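Local coordinates for protein predicted ATPase of the ABC class (Vibrio vulnificus, PDB 5D6A) that probably hydrolyses ATP as an ATPase of the ABC class, and binds the non-hydrolysable ATP analogue AMP-PNP, at residues P461-L473 / W516-P529. Residues are numbered along the deposited sequence; the frame is centred on the assembly and turned at random.
Sequences PRALHCSALMNIL and WYQLAQHAGWNSNP
L464 and N526 bond to each other twice through their backbones, as an antiparallel hydrogen-bonded pair: L464 N gives to N526 O at 2.9 Å, and N526 N gives back to L464 O at 3.0 Å. Beside this pair the indole of W525 lies along the 463-465 strand. CB of H465 sits over its six-membered ring, 3.6 Å from the centroid and almost on the ring normal, a CH-pi contact that a broad indole accommodates well. CB of A463, small enough for the indole to lie close, comes within 3.9 Å of CE3 of W525.

On the opposite face, which N526 shares, the packing from L464 is aliphatic. Its CB rests against CG of P529 at 3.5 Å, and chi1 of 177° carries the branch on so that CD2 meets CD1 of L519, the two leucines crossing at about a right angle. Just beyond helix 506-519, A520 is small enough to lie against helix 468-475: its CB packs on CB of L469 at 3.8 Å and on CB of M470, a selenomethionine, while CD1 of L473 approaches the Y517 ring.

N526 also closes an Asx turn, OD1 accepting from N528 N at 2.7 Å, which shapes the chain leading to N528, the N-cap residue of helix 529-536. Outward, strand 571-572 pairs with the other edge of 463-465, R572 makes a cation-pi contact with W525, and L563 of helix 556-564 packs on L464. The contact thus joins strand 463-465 and helix 468-475 to the end of helix 506-519 and to the 525-526 strand by a single doubly bonded backbone pair between aromatic and aliphatic packing, implying cohesion that is mainly apolar, with direction supplied by two hydrogen bonds between peptide groups.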
loop_
_atom_site.group_PDB
_atom_site.type_symbol
_atom_site.label_atom_id
_atom_site.label_comp_id
_atom_site.label_asym_id
_atom_site.label_seq_id
_atom_site.Cartn_x
_atom_site.Cartn_y
_atom_site.Cartn_z
ATOM N N PRO A 461 23.659 18.675 7.857
ATOM C CA PRO A 461 22.718 17.578 8.077
ATOM C C PRO A 461 22.261 17.489 9.525
ATOM O O PRO A 461 22.994 17.890 10.431
ATOM C CB PRO A 461 23.525 16.323 7.694
ATOM C CG PRO A 461 24.779 16.810 7.042
ATOM C CD PRO A 461 25.019 18.188 7.570
ATOM N N ARG A 462 21.052 16.979 9.735
ATOM C CA ARG A 462 20.522 16.806 11.081
ATOM C C ARG A 462 21.300 15.701 11.768
ATOM O O ARG A 462 21.632 14.692 11.145
ATOM C CB ARG A 462 19.055 16.383 11.039
ATOM C CG ARG A 462 18.097 17.370 10.396
ATOM C CD ARG A 462 16.772 16.676 10.103
ATOM N NE ARG A 462 16.950 15.600 9.123
ATOM C CZ ARG A 462 16.026 14.700 8.797
ATOM N NH1 ARG A 462 14.830 14.706 9.377
ATOM N NH2 ARG A 462 16.307 13.769 7.893
ATOM N N ALA A 463 21.588 15.885 13.047
ATOM C CA ALA A 463 22.285 14.860 13.801
ATOM C C ALA A 463 21.274 13.790 14.216
ATOM O O ALA A 463 20.117 14.101 14.490
ATOM C CB ALA A 463 22.960 15.465 15.021
ATOM N N LEU A 464 21.708 12.534 14.249
ATOM C CA LEU A 464 20.845 11.424 14.647
ATOM C C LEU A 464 21.233 10.933 16.037
ATOM O O LEU A 464 22.417 10.821 16.347
ATOM C CB LEU A 464 20.973 10.267 13.653
ATOM C CG LEU A 464 20.183 8.986 13.959
ATOM C CD1 LEU A 464 18.684 9.248 13.985
ATOM C CD2 LEU A 464 20.514 7.908 12.940
ATOM N N HIS A 465 20.236 10.639 16.870
ATOM C CA HIS A 465 20.493 10.125 18.213
ATOM C C HIS A 465 20.619 8.606 18.094
ATOM O O HIS A 465 19.674 7.871 18.389
ATOM C CB HIS A 465 19.351 10.475 19.171
ATOM C CG HIS A 465 19.706 10.318 20.618
ATOM N ND1 HIS A 465 19.329 11.227 21.583
ATOM C CD2 HIS A 465 20.465 9.395 21.252
ATOM C CE1 HIS A 465 19.799 10.845 22.756
ATOM N NE2 HIS A 465 20.498 9.738 22.581
ATOM N N CYS A 466 21.787 8.138 17.662
ATOM C CA CYS A 466 22.033 6.703 17.468
ATOM C C CYS A 466 21.688 5.818 18.670
ATOM O O CYS A 466 21.189 4.711 18.497
ATOM C CB CYS A 466 23.489 6.466 17.073
ATOM S SG CYS A 466 23.958 7.241 15.513
ATOM N N SER A 467 21.945 6.306 19.879
ATOM C CA SER A 467 21.670 5.527 21.088
ATOM C C SER A 467 20.175 5.398 21.418
ATOM O O SER A 467 19.778 4.477 22.134
ATOM C CB SER A 467 22.406 6.126 22.286
ATOM O OG SER A 467 21.928 7.420 22.591
ATOM N N ALA A 468 19.354 6.317 20.914
ATOM C CA ALA A 468 17.911 6.272 21.168
ATOM C C ALA A 468 17.264 5.066 20.476
ATOM O O ALA A 468 16.181 4.627 20.865
ATOM C CB ALA A 468 17.249 7.566 20.718
ATOM N N LEU A 469 17.934 4.544 19.448
ATOM C CA LEU A 469 17.451 3.369 18.720
ATOM C C LEU A 469 17.541 2.122 19.593
ATOM O O LEU A 469 16.722 1.210 19.470
ATOM C CB LEU A 469 18.258 3.166 17.436
ATOM C CG LEU A 469 18.097 4.237 16.354
ATOM C CD1 LEU A 469 19.165 4.100 15.280
ATOM C CD2 LEU A 469 16.704 4.174 15.747
HETATM N N MSE A 470 18.540 2.095 20.472
HETATM C CA MSE A 470 18.745 0.976 21.396
HETATM C C MSE A 470 17.573 0.858 22.334
HETATM O O MSE A 470 17.147 -0.248 22.667
HETATM C CB MSE A 470 20.042 1.211 22.177
HETATM C CG MSE A 470 20.366 0.122 23.197
HETATM SE SE MSE A 470 20.609 -1.615 22.309
HETATM C CE MSE A 470 22.499 -1.419 21.792
ATOM N N ASN A 471 17.043 2.001 22.766
ATOM C CA ASN A 471 15.894 2.026 23.671
ATOM C C ASN A 471 14.656 1.373 23.055
ATOM O O ASN A 471 13.875 0.726 23.751
ATOM C CB ASN A 471 15.584 3.465 24.098
ATOM C CG ASN A 471 16.718 4.097 24.886
ATOM O OD1 ASN A 471 17.682 3.431 25.259
ATOM N ND2 ASN A 471 16.604 5.389 25.147
ATOM N N ILE A 472 14.489 1.542 21.748
ATOM C CA ILE A 472 13.367 0.945 21.033
ATOM C C ILE A 472 13.545 -0.575 20.998
ATOM O O ILE A 472 12.577 -1.317 21.156
ATOM C CB ILE A 472 13.243 1.513 19.604
ATOM C CG1 ILE A 472 13.070 3.037 19.654
ATOM C CG2 ILE A 472 12.070 0.874 18.868
ATOM C CD1 ILE A 472 13.018 3.689 18.289
ATOM N N LEU A 473 14.781 -1.032 20.801
ATOM C CA LEU A 473 15.067 -2.468 20.782
ATOM C C LEU A 473 14.813 -3.119 22.137
ATOM O O LEU A 473 14.222 -4.196 22.200
ATOM C CB LEU A 473 16.511 -2.740 20.353
ATOM C CG LEU A 473 16.879 -2.553 18.879
ATOM C CD1 LEU A 473 18.386 -2.575 18.709
ATOM C CD2 LEU A 473 16.230 -3.620 18.012
ATOM N N TRP A 516 20.133 -0.282 11.234
ATOM C CA TRP A 516 19.623 0.464 12.388
ATOM C C TRP A 516 20.164 -0.173 13.662
ATOM O O TRP A 516 20.619 0.519 14.571
ATOM C CB TRP A 516 18.093 0.408 12.399
ATOM C CG TRP A 516 17.419 1.212 11.314
ATOM C CD1 TRP A 516 17.986 1.713 10.176
ATOM C CD2 TRP A 516 16.019 1.475 11.207
ATOM N NE1 TRP A 516 17.038 2.343 9.410
ATOM C CE2 TRP A 516 15.818 2.200 10.013
ATOM C CE3 TRP A 516 14.917 1.192 12.019
ATOM C CZ2 TRP A 516 14.563 2.648 9.613
ATOM C CZ3 TRP A 516 13.669 1.636 11.621
ATOM C CH2 TRP A 516 13.501 2.358 10.426
ATOM N N TYR A 517 20.119 -1.504 13.705
ATOM C CA TYR A 517 20.611 -2.271 14.847
ATOM C C TYR A 517 22.061 -1.916 15.158
ATOM O O TYR A 517 22.453 -1.867 16.319
ATOM C CB TYR A 517 20.474 -3.778 14.577
ATOM C CG TYR A 517 20.948 -4.667 15.712
ATOM C CD1 TYR A 517 20.113 -4.959 16.789
ATOM C CD2 TYR A 517 22.225 -5.224 15.703
ATOM C CE1 TYR A 517 20.539 -5.771 17.827
ATOM C CE2 TYR A 517 22.660 -6.039 16.737
ATOM C CZ TYR A 517 21.816 -6.309 17.799
ATOM O OH TYR A 517 22.245 -7.114 18.830
ATOM N N GLN A 518 22.849 -1.666 14.115
ATOM C CA GLN A 518 24.259 -1.309 14.288
ATOM C C GLN A 518 24.416 0.135 14.746
ATOM O O GLN A 518 25.301 0.438 15.548
ATOM C CB GLN A 518 25.052 -1.551 13.002
ATOM C CG GLN A 518 25.142 -3.018 12.616
ATOM C CD GLN A 518 25.974 -3.251 11.375
ATOM O OE1 GLN A 518 26.700 -2.366 10.919
ATOM N NE2 GLN A 518 25.881 -4.455 10.824
ATOM N N LEU A 519 23.562 1.021 14.237
ATOM C CA LEU A 519 23.592 2.423 14.640
ATOM C C LEU A 519 23.325 2.517 16.138
ATOM O O LEU A 519 23.900 3.352 16.827
ATOM C CB LEU A 519 22.544 3.239 13.876
ATOM C CG LEU A 519 22.694 3.358 12.354
ATOM C CD1 LEU A 519 21.487 4.070 11.762
ATOM C CD2 LEU A 519 23.982 4.074 11.971
ATOM N N ALA A 520 22.462 1.630 16.630
ATOM C CA ALA A 520 22.092 1.590 18.045
ATOM C C ALA A 520 23.248 1.247 18.986
ATOM O O ALA A 520 23.171 1.531 20.180
ATOM C CB ALA A 520 20.955 0.602 18.252
ATOM N N GLN A 521 24.310 0.646 18.454
ATOM C CA GLN A 521 25.463 0.248 19.260
ATOM C C GLN A 521 26.389 1.415 19.602
ATOM O O GLN A 521 27.254 1.279 20.464
ATOM C CB GLN A 521 26.274 -0.820 18.519
ATOM C CG GLN A 521 25.472 -2.033 18.064
ATOM C CD GLN A 521 24.868 -2.830 19.207
ATOM O OE1 GLN A 521 25.434 -2.908 20.291
ATOM N NE2 GLN A 521 23.722 -3.451 18.954
ATOM N N HIS A 522 26.206 2.556 18.937
ATOM C CA HIS A 522 27.070 3.723 19.151
ATOM C C HIS A 522 26.676 4.590 20.344
ATOM O O HIS A 522 25.494 4.734 20.668
ATOM C CB HIS A 522 27.163 4.551 17.871
ATOM C CG HIS A 522 27.886 3.847 16.768
ATOM N ND1 HIS A 522 27.266 2.949 15.926
ATOM C CD2 HIS A 522 29.184 3.889 16.385
ATOM C CE1 HIS A 522 28.148 2.477 15.064
ATOM N NE2 HIS A 522 29.321 3.030 15.321
ATOM N N ALA A 523 27.702 5.174 20.966
ATOM C CA ALA A 523 27.584 5.990 22.183
ATOM C C ALA A 523 26.449 7.020 22.237
ATOM O O ALA A 523 25.643 6.993 23.173
ATOM C CB ALA A 523 28.916 6.677 22.471
ATOM N N GLY A 524 26.391 7.934 21.270
ATOM C CA GLY A 524 25.353 8.967 21.295
ATOM C C GLY A 524 24.940 9.520 19.947
ATOM O O GLY A 524 24.545 8.774 19.053
ATOM N N TRP A 525 25.020 10.841 19.809
ATOM C CA TRP A 525 24.635 11.509 18.570
ATOM C C TRP A 525 25.726 11.458 17.511
ATOM O O TRP A 525 26.916 11.431 17.828
ATOM C CB TRP A 525 24.306 12.976 18.838
ATOM C CG TRP A 525 23.110 13.201 19.696
ATOM C CD1 TRP A 525 23.056 13.163 21.056
ATOM C CD2 TRP A 525 21.791 13.538 19.251
ATOM N NE1 TRP A 525 21.782 13.440 21.489
ATOM C CE2 TRP A 525 20.986 13.678 20.401
ATOM C CE3 TRP A 525 21.211 13.730 17.992
ATOM C CZ2 TRP A 525 19.630 14.003 20.330
ATOM C CZ3 TRP A 525 19.863 14.047 17.922
ATOM C CH2 TRP A 525 19.087 14.181 19.086
ATOM N N ASN A 526 25.302 11.455 16.251
ATOM C CA ASN A 526 26.209 11.472 15.109
ATOM C C ASN A 526 25.766 12.619 14.207
ATOM O O ASN A 526 24.610 12.677 13.800
ATOM C CB ASN A 526 26.189 10.129 14.376
ATOM C CG ASN A 526 27.197 10.063 13.240
ATOM O OD1 ASN A 526 27.220 10.923 12.362
ATOM N ND2 ASN A 526 28.020 9.020 13.239
ATOM N N SER A 527 26.688 13.530 13.903
ATOM C CA SER A 527 26.379 14.715 13.098
ATOM C C SER A 527 26.322 14.491 11.575
ATOM O O SER A 527 26.142 15.450 10.817
ATOM C CB SER A 527 27.372 15.829 13.423
ATOM O OG SER A 527 28.689 15.411 13.150
ATOM N N ASN A 528 26.474 13.244 11.128
ATOM C CA ASN A 528 26.394 12.936 9.701
ATOM C C ASN A 528 26.028 11.458 9.503
ATOM O O ASN A 528 26.869 10.649 9.115
ATOM C CB ASN A 528 27.716 13.286 9.009
ATOM C CG ASN A 528 27.608 13.282 7.492
ATOM O OD1 ASN A 528 26.548 13.014 6.927
ATOM N ND2 ASN A 528 28.709 13.598 6.827
ATOM N N PRO A 529 24.760 11.105 9.778
ATOM C CA PRO A 529 24.245 9.728 9.682
ATOM C C PRO A 529 24.415 9.065 8.315
ATOM O O PRO A 529 24.766 7.888 8.247
ATOM C CB PRO A 529 22.753 9.884 10.004
ATOM C CG PRO A 529 22.654 11.153 10.772
ATOM C CD PRO A 529 23.715 12.048 10.216
#